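Local coordinates for protein cytochrome c' (PDB 1MQV) that carries a covalently bound high-spin heme c without a sixth iron ligand and has electron transfer activity, though its exact function is not known, at residues I5-K9 and D64-L68; F55-K60 and F72-F78; K84-A89 and G108-N112. The protein carries 3 engineered substitutions. All coordinates share one frame; numbering follows the deposited sequence.

Contact 1 of 3, residues I5-K9 and D64-L68. With HEC (heme c), chain C.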
loop_
_atom_site.group_PDB
_atom_site.type_symbol
_atom_site.label_atom_id
_atom_site.label_comp_id
_atom_site.label_asym_id
_atom_site.label_seq_id
_atom_site.Cartn_x
_atom_site.Cartn_y
_atom_site.Cartn_z
ATOM N N ILE A 5 5.417 -13.057 8.622
ATOM C CA ILE A 5 5.561 -13.040 7.162
ATOM C C ILE A 5 4.201 -13.384 6.589
ATOM O O ILE A 5 3.764 -12.806 5.612
ATOM C CB ILE A 5 6.652 -14.056 6.658
ATOM C CG1 ILE A 5 8.037 -13.428 6.811
ATOM C CG2 ILE A 5 6.505 -14.354 5.159
ATOM C CD1 ILE A 5 9.166 -14.412 6.662
ATOM N N ALA A 6 3.500 -14.316 7.220
ATOM C CA ALA A 6 2.192 -14.652 6.702
ATOM C C ALA A 6 1.231 -13.499 6.967
ATOM O O ALA A 6 0.374 -13.187 6.128
ATOM C CB ALA A 6 1.680 -15.939 7.352
ATOM N N GLN A 7 1.369 -12.840 8.108
ATOM C CA GLN A 7 0.467 -11.746 8.425
ATOM C C GLN A 7 0.600 -10.601 7.456
ATOM O O GLN A 7 -0.400 -10.069 6.955
ATOM C CB GLN A 7 0.760 -11.158 9.792
ATOM C CG GLN A 7 0.191 -11.904 10.964
ATOM C CD GLN A 7 0.693 -11.321 12.265
ATOM O OE1 GLN A 7 1.442 -11.964 12.982
ATOM N NE2 GLN A 7 0.290 -10.091 12.563
ATOM N N ARG A 8 1.837 -10.205 7.218
ATOM C CA ARG A 8 2.082 -9.040 6.347
ATOM C C ARG A 8 1.727 -9.332 4.899
ATOM O O ARG A 8 1.225 -8.461 4.202
ATOM C CB ARG A 8 3.538 -8.531 6.489
ATOM C CG ARG A 8 4.608 -9.434 5.864
ATOM C CD ARG A 8 5.929 -9.243 6.573
ATOM N NE ARG A 8 7.055 -9.778 5.812
ATOM C CZ ARG A 8 8.287 -9.927 6.316
ATOM N NH1 ARG A 8 8.547 -9.588 7.580
ATOM N NH2 ARG A 8 9.266 -10.401 5.559
ATOM N N LYS A 9 1.937 -10.563 4.436
ATOM C CA LYS A 9 1.576 -10.861 3.058
ATOM C C LYS A 9 0.063 -10.814 2.878
ATOM O O LYS A 9 -0.430 -10.444 1.795
ATOM C CB LYS A 9 2.117 -12.250 2.659
ATOM C CG LYS A 9 3.603 -12.280 2.213
ATOM C CD LYS A 9 3.972 -13.766 1.964
ATOM C CE LYS A 9 4.922 -13.969 0.824
ATOM N NZ LYS A 9 5.105 -15.434 0.648
ATOM N N ASP A 64 9.934 -17.662 3.098
ATOM C CA ASP A 64 8.853 -17.520 2.125
ATOM C C ASP A 64 8.453 -16.063 2.007
ATOM O O ASP A 64 7.265 -15.751 2.079
ATOM C CB ASP A 64 7.648 -18.351 2.578
ATOM C CG ASP A 64 7.240 -18.030 4.004
ATOM O OD1 ASP A 64 7.927 -17.188 4.629
ATOM O OD2 ASP A 64 6.246 -18.609 4.503
ATOM N N THR A 65 9.430 -15.182 1.839
ATOM C CA THR A 65 9.114 -13.753 1.773
ATOM C C THR A 65 9.847 -13.076 0.642
ATOM O O THR A 65 10.937 -13.491 0.245
ATOM C CB THR A 65 9.530 -13.061 3.084
ATOM O OG1 THR A 65 9.391 -11.633 2.945
ATOM C CG2 THR A 65 11.016 -13.336 3.387
ATOM N N ALA A 66 9.247 -12.022 0.106
ATOM C CA ALA A 66 9.891 -11.301 -0.972
ATOM C C ALA A 66 10.517 -10.021 -0.431
ATOM O O ALA A 66 10.991 -9.202 -1.185
ATOM C CB ALA A 66 8.875 -10.970 -2.069
ATOM N N ALA A 67 10.474 -9.839 0.878
ATOM C CA ALA A 67 11.095 -8.672 1.491
ATOM C C ALA A 67 12.606 -8.786 1.347
ATOM O O ALA A 67 13.185 -9.820 1.654
ATOM C CB ALA A 67 10.714 -8.607 2.930
ATOM N N LEU A 68 13.248 -7.716 0.889
ATOM C CA LEU A 68 14.694 -7.729 0.709
ATOM C C LEU A 68 15.447 -7.370 1.990
ATOM O O LEU A 68 14.972 -6.597 2.813
ATOM C CB LEU A 68 15.103 -6.760 -0.430
ATOM C CG LEU A 68 14.474 -7.048 -1.798
ATOM C CD1 LEU A 68 14.894 -5.963 -2.806
ATOM C CD2 LEU A 68 14.916 -8.453 -2.285
HETATM FE FE HEC C . 3.752 -3.841 -1.503
HETATM C CHA HEC C . 4.269 -7.157 -1.246
HETATM C CHB HEC C . 0.808 -4.442 -3.139
HETATM C CHC HEC C . 2.836 -0.606 -1.107
HETATM C CHD HEC C . 6.541 -3.205 0.574
HETATM N NA HEC C . 2.724 -5.517 -2.101
HETATM C C1A HEC C . 3.137 -6.795 -1.879
HETATM C C2A HEC C . 2.184 -7.684 -2.432
HETATM C C3A HEC C . 1.164 -6.932 -3.026
HETATM C C4A HEC C . 1.546 -5.558 -2.783
HETATM C CMA HEC C . -0.075 -7.279 -3.789
HETATM C CAA HEC C . 2.309 -9.202 -2.459
HETATM C CBA HEC C . 1.687 -9.779 -1.207
HETATM C CGA HEC C . 1.606 -11.310 -1.274
HETATM O O1A HEC C . 0.515 -11.812 -1.559
HETATM O O2A HEC C . 2.632 -11.978 -1.043
HETATM N NB HEC C . 2.208 -2.781 -2.026
HETATM C C1B HEC C . 1.122 -3.130 -2.811
HETATM C C2B HEC C . 0.284 -1.975 -3.201
HETATM C C3B HEC C . 0.856 -0.901 -2.640
HETATM C C4B HEC C . 2.035 -1.405 -1.876
HETATM C CMB HEC C . -0.966 -2.079 -4.127
HETATM C CAB HEC C . 0.453 0.502 -2.732
HETATM C CBB HEC C . -0.858 0.948 -2.503
HETATM N NC HEC C . 4.478 -2.289 -0.434
HETATM C C1C HEC C . 3.983 -0.986 -0.403
HETATM C C2C HEC C . 4.830 -0.118 0.320
HETATM C C3C HEC C . 5.915 -0.807 0.798
HETATM C C4C HEC C . 5.659 -2.190 0.290
HETATM C CMC HEC C . 4.674 1.439 0.389
HETATM C CAC HEC C . 7.117 -0.418 1.521
HETATM C CBC HEC C . 7.070 0.813 2.326
HETATM N ND HEC C . 5.167 -4.916 -0.518
HETATM C C1D HEC C . 6.294 -4.553 0.173
HETATM C C2D HEC C . 7.138 -5.720 0.505
HETATM C C3D HEC C . 6.476 -6.801 -0.025
HETATM C C4D HEC C . 5.241 -6.319 -0.641
HETATM C CMD HEC C . 8.333 -5.626 1.500
HETATM C CAD HEC C . 6.959 -8.318 0.149
HETATM C CBD HEC C . 6.189 -8.823 1.407
HETATM C CGD HEC C . 6.714 -10.195 1.821
HETATM O O1D HEC C . 6.876 -11.003 0.896
HETATM O O2D HEC C . 6.960 -10.429 3.021
#
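R8 and T65 meet at one carboxylate oxygen of a heme propionate. The R8 NH2 donates to T65 OG1 at 2.9 Å, with OG1 in the guanidinium plane, while R8 NE points at HEC O2D over 2.9 Å in a nearly straight bond (168°). T65 OG1 also donates to O2D at 2.7 Å. With chi1 at 172° this hydroxyl lies anti to the backbone N, beside its own carbonyl carbon and facing the chain that follows, where A67 N donates to it and closes an ST turn. The other propionate oxygen, O1D, takes the A66 N-H at 2.7 Å. I5 CG1 packs over the centre of one guanidinium face, and I5 CD1 reaches T65 CB at 3.8 Å. The chain of K9, bent at chi3 (144°), runs past the second propionate and brings NZ to 2.6 Å from the D64 backbone O, approaching from above the carbonyl plane. R8 NH1 is taken up by L54 O and S59 OG, which fixes the rotation of the guanidinium further. One propionate thus has both oxygens gripped by the protein, and the arginine beside it would be expected to stabilise its negative charge and anchor this edge of the heme.

Contact 2 of 3, residues F55-K60 and F72-F78. Engineered in segment 72-78: F72 (natural residue Trp). With HEC (heme c), chain C.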
loop_
_atom_site.group_PDB
_atom_site.type_symbol
_atom_site.label_atom_id
_atom_site.label_comp_id
_atom_site.label_asym_id
_atom_site.label_seq_id
_atom_site.Cartn_x
_atom_site.Cartn_y
_atom_site.Cartn_z
ATOM N N PHE A 55 7.788 -6.193 10.216
ATOM C CA PHE A 55 9.031 -6.516 9.534
ATOM C C PHE A 55 10.205 -6.588 10.526
ATOM O O PHE A 55 11.104 -5.764 10.512
ATOM C CB PHE A 55 9.347 -5.484 8.417
ATOM C CG PHE A 55 8.427 -5.594 7.219
ATOM C CD1 PHE A 55 7.156 -4.998 7.245
ATOM C CD2 PHE A 55 8.799 -6.338 6.093
ATOM C CE1 PHE A 55 6.276 -5.147 6.179
ATOM C CE2 PHE A 55 7.914 -6.490 5.006
ATOM C CZ PHE A 55 6.649 -5.886 5.059
ATOM N N PRO A 56 10.214 -7.601 11.402
ATOM C CA PRO A 56 11.311 -7.723 12.376
ATOM C C PRO A 56 12.580 -8.304 11.760
ATOM O O PRO A 56 12.513 -9.130 10.861
ATOM C CB PRO A 56 10.722 -8.653 13.442
ATOM C CG PRO A 56 9.883 -9.622 12.593
ATOM C CD PRO A 56 9.261 -8.733 11.491
ATOM N N ALA A 57 13.746 -7.872 12.241
ATOM C CA ALA A 57 14.997 -8.408 11.709
ATOM C C ALA A 57 15.102 -9.950 11.901
ATOM O O ALA A 57 15.746 -10.628 11.104
ATOM C CB ALA A 57 16.191 -7.690 12.364
ATOM N N ASP A 58 14.465 -10.512 12.929
ATOM C CA ASP A 58 14.559 -11.969 13.111
ATOM C C ASP A 58 13.751 -12.746 12.060
ATOM O O ASP A 58 13.646 -13.970 12.108
ATOM C CB ASP A 58 14.170 -12.408 14.540
ATOM C CG ASP A 58 12.785 -11.972 14.949
ATOM O OD1 ASP A 58 11.876 -11.997 14.105
ATOM O OD2 ASP A 58 12.595 -11.617 16.132
ATOM N N SER A 59 13.173 -12.029 11.105
ATOM C CA SER A 59 12.445 -12.700 10.067
ATOM C C SER A 59 13.170 -12.490 8.737
ATOM O O SER A 59 12.647 -12.844 7.659
ATOM C CB SER A 59 11.030 -12.165 9.987
ATOM O OG SER A 59 10.898 -11.366 8.836
ATOM N N LYS A 60 14.382 -11.939 8.786
ATOM C CA LYS A 60 15.122 -11.700 7.535
ATOM C C LYS A 60 15.577 -13.011 6.857
ATOM O O LYS A 60 15.912 -13.035 5.667
ATOM C CB LYS A 60 16.323 -10.757 7.764
ATOM C CG LYS A 60 17.526 -11.339 8.483
ATOM C CD LYS A 60 18.679 -10.323 8.534
ATOM C CE LYS A 60 18.327 -9.091 9.360
ATOM N NZ LYS A 60 19.525 -8.335 9.869
ATOM N N PHE A 72 16.443 -3.798 6.454
ATOM C CA PHE A 72 17.044 -3.606 7.761
ATOM C C PHE A 72 18.252 -2.692 7.834
ATOM O O PHE A 72 18.738 -2.382 8.927
ATOM C CB PHE A 72 17.301 -4.981 8.386
ATOM C CG PHE A 72 16.059 -5.814 8.424
ATOM C CD1 PHE A 72 15.018 -5.467 9.276
ATOM C CD2 PHE A 72 15.845 -6.812 7.480
ATOM C CE1 PHE A 72 13.792 -6.085 9.173
ATOM C CE2 PHE A 72 14.617 -7.435 7.377
ATOM C CZ PHE A 72 13.589 -7.071 8.218
ATOM N N GLU A 73 18.705 -2.236 6.676
ATOM C CA GLU A 73 19.830 -1.319 6.608
ATOM C C GLU A 73 19.328 0.072 6.353
ATOM O O GLU A 73 20.119 0.989 6.299
ATOM C CB GLU A 73 20.777 -1.664 5.467
ATOM C CG GLU A 73 21.697 -2.844 5.727
ATOM C CD GLU A 73 22.696 -3.043 4.597
ATOM O OE1 GLU A 73 23.556 -2.154 4.393
ATOM O OE2 GLU A 73 22.615 -4.083 3.904
ATOM N N ASP A 74 18.023 0.210 6.155
ATOM C CA ASP A 74 17.427 1.518 5.897
ATOM C C ASP A 74 16.021 1.471 6.482
ATOM O O ASP A 74 15.059 1.911 5.839
ATOM C CB ASP A 74 17.337 1.749 4.402
ATOM C CG ASP A 74 17.917 3.081 3.998
ATOM O OD1 ASP A 74 17.788 4.043 4.794
ATOM O OD2 ASP A 74 18.492 3.162 2.891
ATOM N N LYS A 75 15.909 0.964 7.713
ATOM C CA LYS A 75 14.591 0.775 8.302
ATOM C C LYS A 75 13.780 2.033 8.501
ATOM O O LYS A 75 12.582 1.992 8.300
ATOM C CB LYS A 75 14.659 0.008 9.630
ATOM C CG LYS A 75 13.291 -0.594 10.060
ATOM C CD LYS A 75 12.870 -1.738 9.131
ATOM C CE LYS A 75 11.476 -2.306 9.484
ATOM N NZ LYS A 75 11.191 -2.382 10.942
ATOM N N ALA A 76 14.424 3.134 8.891
ATOM C CA ALA A 76 13.677 4.384 9.107
ATOM C C ALA A 76 13.018 4.824 7.803
ATOM O O ALA A 76 11.854 5.232 7.789
ATOM C CB ALA A 76 14.610 5.477 9.603
ATOM N N LYS A 77 13.764 4.740 6.709
ATOM C CA LYS A 77 13.234 5.098 5.404
ATOM C C LYS A 77 12.092 4.183 5.016
ATOM O O LYS A 77 11.069 4.654 4.521
ATOM C CB LYS A 77 14.347 5.039 4.348
ATOM C CG LYS A 77 13.877 5.187 2.889
ATOM C CD LYS A 77 15.052 4.999 1.933
ATOM C CE LYS A 77 14.608 4.980 0.481
ATOM N NZ LYS A 77 15.748 4.585 -0.399
ATOM N N PHE A 78 12.256 2.871 5.239
ATOM C CA PHE A 78 11.215 1.903 4.891
ATOM C C PHE A 78 9.950 2.216 5.694
ATOM O O PHE A 78 8.873 2.343 5.088
ATOM C CB PHE A 78 11.754 0.470 5.163
ATOM C CG PHE A 78 10.727 -0.627 5.029
ATOM C CD1 PHE A 78 10.438 -1.181 3.772
ATOM C CD2 PHE A 78 10.141 -1.173 6.160
ATOM C CE1 PHE A 78 9.583 -2.281 3.664
ATOM C CE2 PHE A 78 9.281 -2.284 6.059
ATOM C CZ PHE A 78 9.010 -2.835 4.803
HETATM FE FE HEC C . 3.752 -3.841 -1.503
HETATM C CHA HEC C . 4.269 -7.157 -1.246
HETATM C CHB HEC C . 0.808 -4.442 -3.139
HETATM C CHC HEC C . 2.836 -0.606 -1.107
HETATM C CHD HEC C . 6.541 -3.205 0.574
HETATM N NA HEC C . 2.724 -5.517 -2.101
HETATM C C1A HEC C . 3.137 -6.795 -1.879
HETATM C C2A HEC C . 2.184 -7.684 -2.432
HETATM C C3A HEC C . 1.164 -6.932 -3.026
HETATM C C4A HEC C . 1.546 -5.558 -2.783
HETATM C CMA HEC C . -0.075 -7.279 -3.789
HETATM C CAA HEC C . 2.309 -9.202 -2.459
HETATM C CBA HEC C . 1.687 -9.779 -1.207
HETATM C CGA HEC C . 1.606 -11.310 -1.274
HETATM O O1A HEC C . 0.515 -11.812 -1.559
HETATM O O2A HEC C . 2.632 -11.978 -1.043
HETATM N NB HEC C . 2.208 -2.781 -2.026
HETATM C C1B HEC C . 1.122 -3.130 -2.811
HETATM C C2B HEC C . 0.284 -1.975 -3.201
HETATM C C3B HEC C . 0.856 -0.901 -2.640
HETATM C C4B HEC C . 2.035 -1.405 -1.876
HETATM C CMB HEC C . -0.966 -2.079 -4.127
HETATM C CAB HEC C . 0.453 0.502 -2.732
HETATM C CBB HEC C . -0.858 0.948 -2.503
HETATM N NC HEC C . 4.478 -2.289 -0.434
HETATM C C1C HEC C . 3.983 -0.986 -0.403
HETATM C C2C HEC C . 4.830 -0.118 0.320
HETATM C C3C HEC C . 5.915 -0.807 0.798
HETATM C C4C HEC C . 5.659 -2.190 0.290
HETATM C CMC HEC C . 4.674 1.439 0.389
HETATM C CAC HEC C . 7.117 -0.418 1.521
HETATM C CBC HEC C . 7.070 0.813 2.326
HETATM N ND HEC C . 5.167 -4.916 -0.518
HETATM C C1D HEC C . 6.294 -4.553 0.173
HETATM C C2D HEC C . 7.138 -5.720 0.505
HETATM C C3D HEC C . 6.476 -6.801 -0.025
HETATM C C4D HEC C . 5.241 -6.319 -0.641
HETATM C CMD HEC C . 8.333 -5.626 1.500
HETATM C CAD HEC C . 6.959 -8.318 0.149
HETATM C CBD HEC C . 6.189 -8.823 1.407
HETATM C CGD HEC C . 6.714 -10.195 1.821
HETATM O O1D HEC C . 6.876 -11.003 0.896
HETATM O O2D HEC C . 6.960 -10.429 3.021
HETATM O O HOH W 1 8.747 -3.876 11.706
HETATM O O HOH W 2 12.747 -4.044 12.281
#
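The chain draws closest at A57 and F72, whose CA atoms are 6.5 Å apart, where the 3-10 turn 57-59 faces the residues leading into helix 75-95; from there the two segments meet through side chains and carbonyls. F72, an engineered residue that is Trp in the natural protein, lies against the turn. A57 CA sits over one face of its ring in a CH-pi contact, 3.9 Å from the centroid and 22° off the normal. The rim of the same ring meets the F55 carbonyl, with F72 CE1 3.0 Å from F55 O, and the aliphatic part of K60 also packs on it, K60 CB lying 3.8 Å from F72 CE2. Farther along, F78 presents its edge to the face of F55 in a T-shaped pair, centroids 4.8 Å apart and planes at 75°. Chi1 of F78 is 172°, anti to the backbone N, which carries the ring out from the helix until CZ stands over the centre of the F55 ring. Between the two aromatic contacts runs K75, bent at chi2 and chi4. Its NZ makes a weak bond to F55 O at 3.4 Å, supplemented by two waters: one accepts from both F55 N and K75 NZ, and a second accepts from NZ and donates to F55 O. The backbone N-H and C=O of F55 are thereby both linked to the K75 ammonium. The F55 ring also reaches the heme methyl CMD, through CE2 at 3.6 Å. The contact fastens the loop after helix 34-50 to the first turn of helix 75-95 and the residues just before it; F55 and P56 lean on R8 of helix 4-27, while F82 and F120, the latter from helix 99-120, add edge-to-face partners to F78.

Contact 3 of 3, residues K84-A89 and G108-N112. With HEC (heme c), chain C.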
loop_
_atom_site.group_PDB
_atom_site.type_symbol
_atom_site.label_atom_id
_atom_site.label_comp_id
_atom_site.label_asym_id
_atom_site.label_seq_id
_atom_site.Cartn_x
_atom_site.Cartn_y
_atom_site.Cartn_z
ATOM N N LYS A 84 4.144 7.518 4.623
ATOM C CA LYS A 84 3.855 8.386 3.470
ATOM C C LYS A 84 2.621 7.874 2.723
ATOM O O LYS A 84 1.708 8.621 2.393
ATOM C CB LYS A 84 5.075 8.452 2.529
ATOM C CG LYS A 84 4.854 9.211 1.226
ATOM C CD LYS A 84 6.168 9.492 0.506
ATOM C CE LYS A 84 5.895 10.188 -0.817
ATOM N NZ LYS A 84 7.102 10.234 -1.629
ATOM N N LEU A 85 2.544 6.568 2.506
ATOM C CA LEU A 85 1.389 6.046 1.817
ATOM C C LEU A 85 0.132 6.215 2.648
ATOM O O LEU A 85 -0.924 6.522 2.116
ATOM C CB LEU A 85 1.628 4.554 1.448
ATOM C CG LEU A 85 0.412 3.824 0.851
ATOM C CD1 LEU A 85 -0.128 4.475 -0.495
ATOM C CD2 LEU A 85 0.900 2.364 0.626
ATOM N N ALA A 86 0.242 6.054 3.973
ATOM C CA ALA A 86 -0.914 6.192 4.823
ATOM C C ALA A 86 -1.412 7.619 4.741
ATOM O O ALA A 86 -2.604 7.859 4.589
ATOM C CB ALA A 86 -0.555 5.815 6.294
ATOM N N ALA A 87 -0.492 8.567 4.801
ATOM C CA ALA A 87 -0.893 9.974 4.713
ATOM C C ALA A 87 -1.425 10.351 3.314
ATOM O O ALA A 87 -2.305 11.198 3.201
ATOM C CB ALA A 87 0.274 10.849 5.077
ATOM N N ALA A 88 -0.896 9.744 2.260
ATOM C CA ALA A 88 -1.392 10.024 0.906
ATOM C C ALA A 88 -2.822 9.500 0.740
ATOM O O ALA A 88 -3.702 10.199 0.201
ATOM C CB ALA A 88 -0.442 9.385 -0.152
ATOM N N ALA A 89 -3.084 8.270 1.207
ATOM C CA ALA A 89 -4.403 7.736 1.057
ATOM C C ALA A 89 -5.380 8.492 1.909
ATOM O O ALA A 89 -6.538 8.688 1.510
ATOM C CB ALA A 89 -4.450 6.190 1.419
ATOM N N GLY A 108 -0.613 10.244 -6.934
ATOM C CA GLY A 108 0.174 10.510 -5.738
ATOM C C GLY A 108 0.115 9.366 -4.728
ATOM O O GLY A 108 1.065 9.093 -3.978
ATOM N N VAL A 109 -1.017 8.687 -4.712
ATOM C CA VAL A 109 -1.199 7.574 -3.813
ATOM C C VAL A 109 -0.452 6.345 -4.313
ATOM O O VAL A 109 0.447 5.796 -3.624
ATOM C CB VAL A 109 -2.700 7.224 -3.691
ATOM C CG1 VAL A 109 -2.893 6.089 -2.698
ATOM C CG2 VAL A 109 -3.506 8.479 -3.261
ATOM N N LEU A 110 -0.840 5.910 -5.511
ATOM C CA LEU A 110 -0.281 4.712 -6.113
ATOM C C LEU A 110 1.204 4.738 -6.416
ATOM O O LEU A 110 1.831 3.682 -6.530
ATOM C CB LEU A 110 -1.074 4.338 -7.379
ATOM C CG LEU A 110 -2.604 4.147 -7.264
ATOM C CD1 LEU A 110 -3.135 3.597 -8.572
ATOM C CD2 LEU A 110 -2.928 3.174 -6.110
ATOM N N GLY A 111 1.795 5.919 -6.578
ATOM C CA GLY A 111 3.225 5.941 -6.871
ATOM C C GLY A 111 4.088 5.408 -5.719
ATOM O O GLY A 111 5.230 4.973 -5.927
ATOM N N ASN A 112 3.527 5.426 -4.514
ATOM C CA ASN A 112 4.218 4.965 -3.332
ATOM C C ASN A 112 4.426 3.457 -3.418
ATOM O O ASN A 112 5.405 2.959 -2.860
ATOM C CB ASN A 112 3.386 5.314 -2.094
ATOM C CG ASN A 112 3.475 6.761 -1.754
ATOM O OD1 ASN A 112 4.569 7.250 -1.417
ATOM N ND2 ASN A 112 2.346 7.486 -1.865
HETATM FE FE HEC C . 3.752 -3.841 -1.503
HETATM C CHA HEC C . 4.269 -7.157 -1.246
HETATM C CHB HEC C . 0.808 -4.442 -3.139
HETATM C CHC HEC C . 2.836 -0.606 -1.107
HETATM C CHD HEC C . 6.541 -3.205 0.574
HETATM N NA HEC C . 2.724 -5.517 -2.101
HETATM C C1A HEC C . 3.137 -6.795 -1.879
HETATM C C2A HEC C . 2.184 -7.684 -2.432
HETATM C C3A HEC C . 1.164 -6.932 -3.026
HETATM C C4A HEC C . 1.546 -5.558 -2.783
HETATM C CMA HEC C . -0.075 -7.279 -3.789
HETATM C CAA HEC C . 2.309 -9.202 -2.459
HETATM C CBA HEC C . 1.687 -9.779 -1.207
HETATM C CGA HEC C . 1.606 -11.310 -1.274
HETATM O O1A HEC C . 0.515 -11.812 -1.559
HETATM O O2A HEC C . 2.632 -11.978 -1.043
HETATM N NB HEC C . 2.208 -2.781 -2.026
HETATM C C1B HEC C . 1.122 -3.130 -2.811
HETATM C C2B HEC C . 0.284 -1.975 -3.201
HETATM C C3B HEC C . 0.856 -0.901 -2.640
HETATM C C4B HEC C . 2.035 -1.405 -1.876
HETATM C CMB HEC C . -0.966 -2.079 -4.127
HETATM C CAB HEC C . 0.453 0.502 -2.732
HETATM C CBB HEC C . -0.858 0.948 -2.503
HETATM N NC HEC C . 4.478 -2.289 -0.434
HETATM C C1C HEC C . 3.983 -0.986 -0.403
HETATM C C2C HEC C . 4.830 -0.118 0.320
HETATM C C3C HEC C . 5.915 -0.807 0.798
HETATM C C4C HEC C . 5.659 -2.190 0.290
HETATM C CMC HEC C . 4.674 1.439 0.389
HETATM C CAC HEC C . 7.117 -0.418 1.521
HETATM C CBC HEC C . 7.070 0.813 2.326
HETATM N ND HEC C . 5.167 -4.916 -0.518
HETATM C C1D HEC C . 6.294 -4.553 0.173
HETATM C C2D HEC C . 7.138 -5.720 0.505
HETATM C C3D HEC C . 6.476 -6.801 -0.025
HETATM C C4D HEC C . 5.241 -6.319 -0.641
HETATM C CMD HEC C . 8.333 -5.626 1.500
HETATM C CAD HEC C . 6.959 -8.318 0.149
HETATM C CBD HEC C . 6.189 -8.823 1.407
HETATM C CGD HEC C . 6.714 -10.195 1.821
HETATM O O1D HEC C . 6.876 -11.003 0.896
HETATM O O2D HEC C . 6.960 -10.429 3.021
HETATM O O HOH W 3 7.088 7.359 -2.634
#
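N112 is the main knob of this contact: its side chain enters the hollow between K84, L85 and A88, with L81 of the same helix also against it. N112 CB lies 4.0 Å from L85 CB, the amide nitrogen ND2 is 3.8 Å from the methyl of A88, and OD1 lies along the extended chain of K84, 3.3 Å from both CG and CE. Chi1 of -76° places CG beside the backbone N and directs the amide back along its own helix, where ND2 donates to V109 O at 3.1 Å. That carbonyl also accepts the backbone N-H of N112 from the same face, so two donors of one residue hold it and the amide is kept from turning freely. OD1 is reached by a water that accepts from K84 NZ at the contact's outer margin.

A second bump fills the inner side. L85 CD1 rests against V109, 3.4 Å from its carbonyl O and 3.9 Å from CG1, the two side chains crossing at about a right angle. V109 spreads its methyls over the small residues opposite: CG1 toward A89, CG2 toward the A88 carbonyl. The A88 methyl points at the neighbouring helix and comes nearest to N112 ND2 and G108 O, and the CA atoms of A88 and V109 approach to 5.3 Å. Its small size is consistent with segment axes 8.8 Å apart. L85 turns its other methyl, CD2, to the heme vinyl-derived carbons, and also packs on I44 and S48 of helix 34-50 and M15 of helix 4-27. The shallow, nearly antiparallel crossing of the two segments (159° between their directions) is that of adjacent helices, 75-95 and 99-120, in the four-helix bundle of cytochromes c', alongside the covalently attached heme.

Contacts 1 and 2 adjoin at one end of the bundle, where the loop between helices 34-50 and 75-95 is fastened to helix 4-27 in one and to the start of helix 75-95 in the other; R8 and its neighbours F55 and S59 join them. Contact 3 lies nearer the middle of the chain, its centre about 20 Å from that of contact 2, though both use helix 75-95. Each is partly buried and each touches the heme, but differently: contact 1 grips a propionate with charge and hydrogen bonds, contact 2 offers aromatic rings and water-bridged polar groups, and contact 3 packs aliphatic side chains around one asparagine, bonded within its own helix and reached by water.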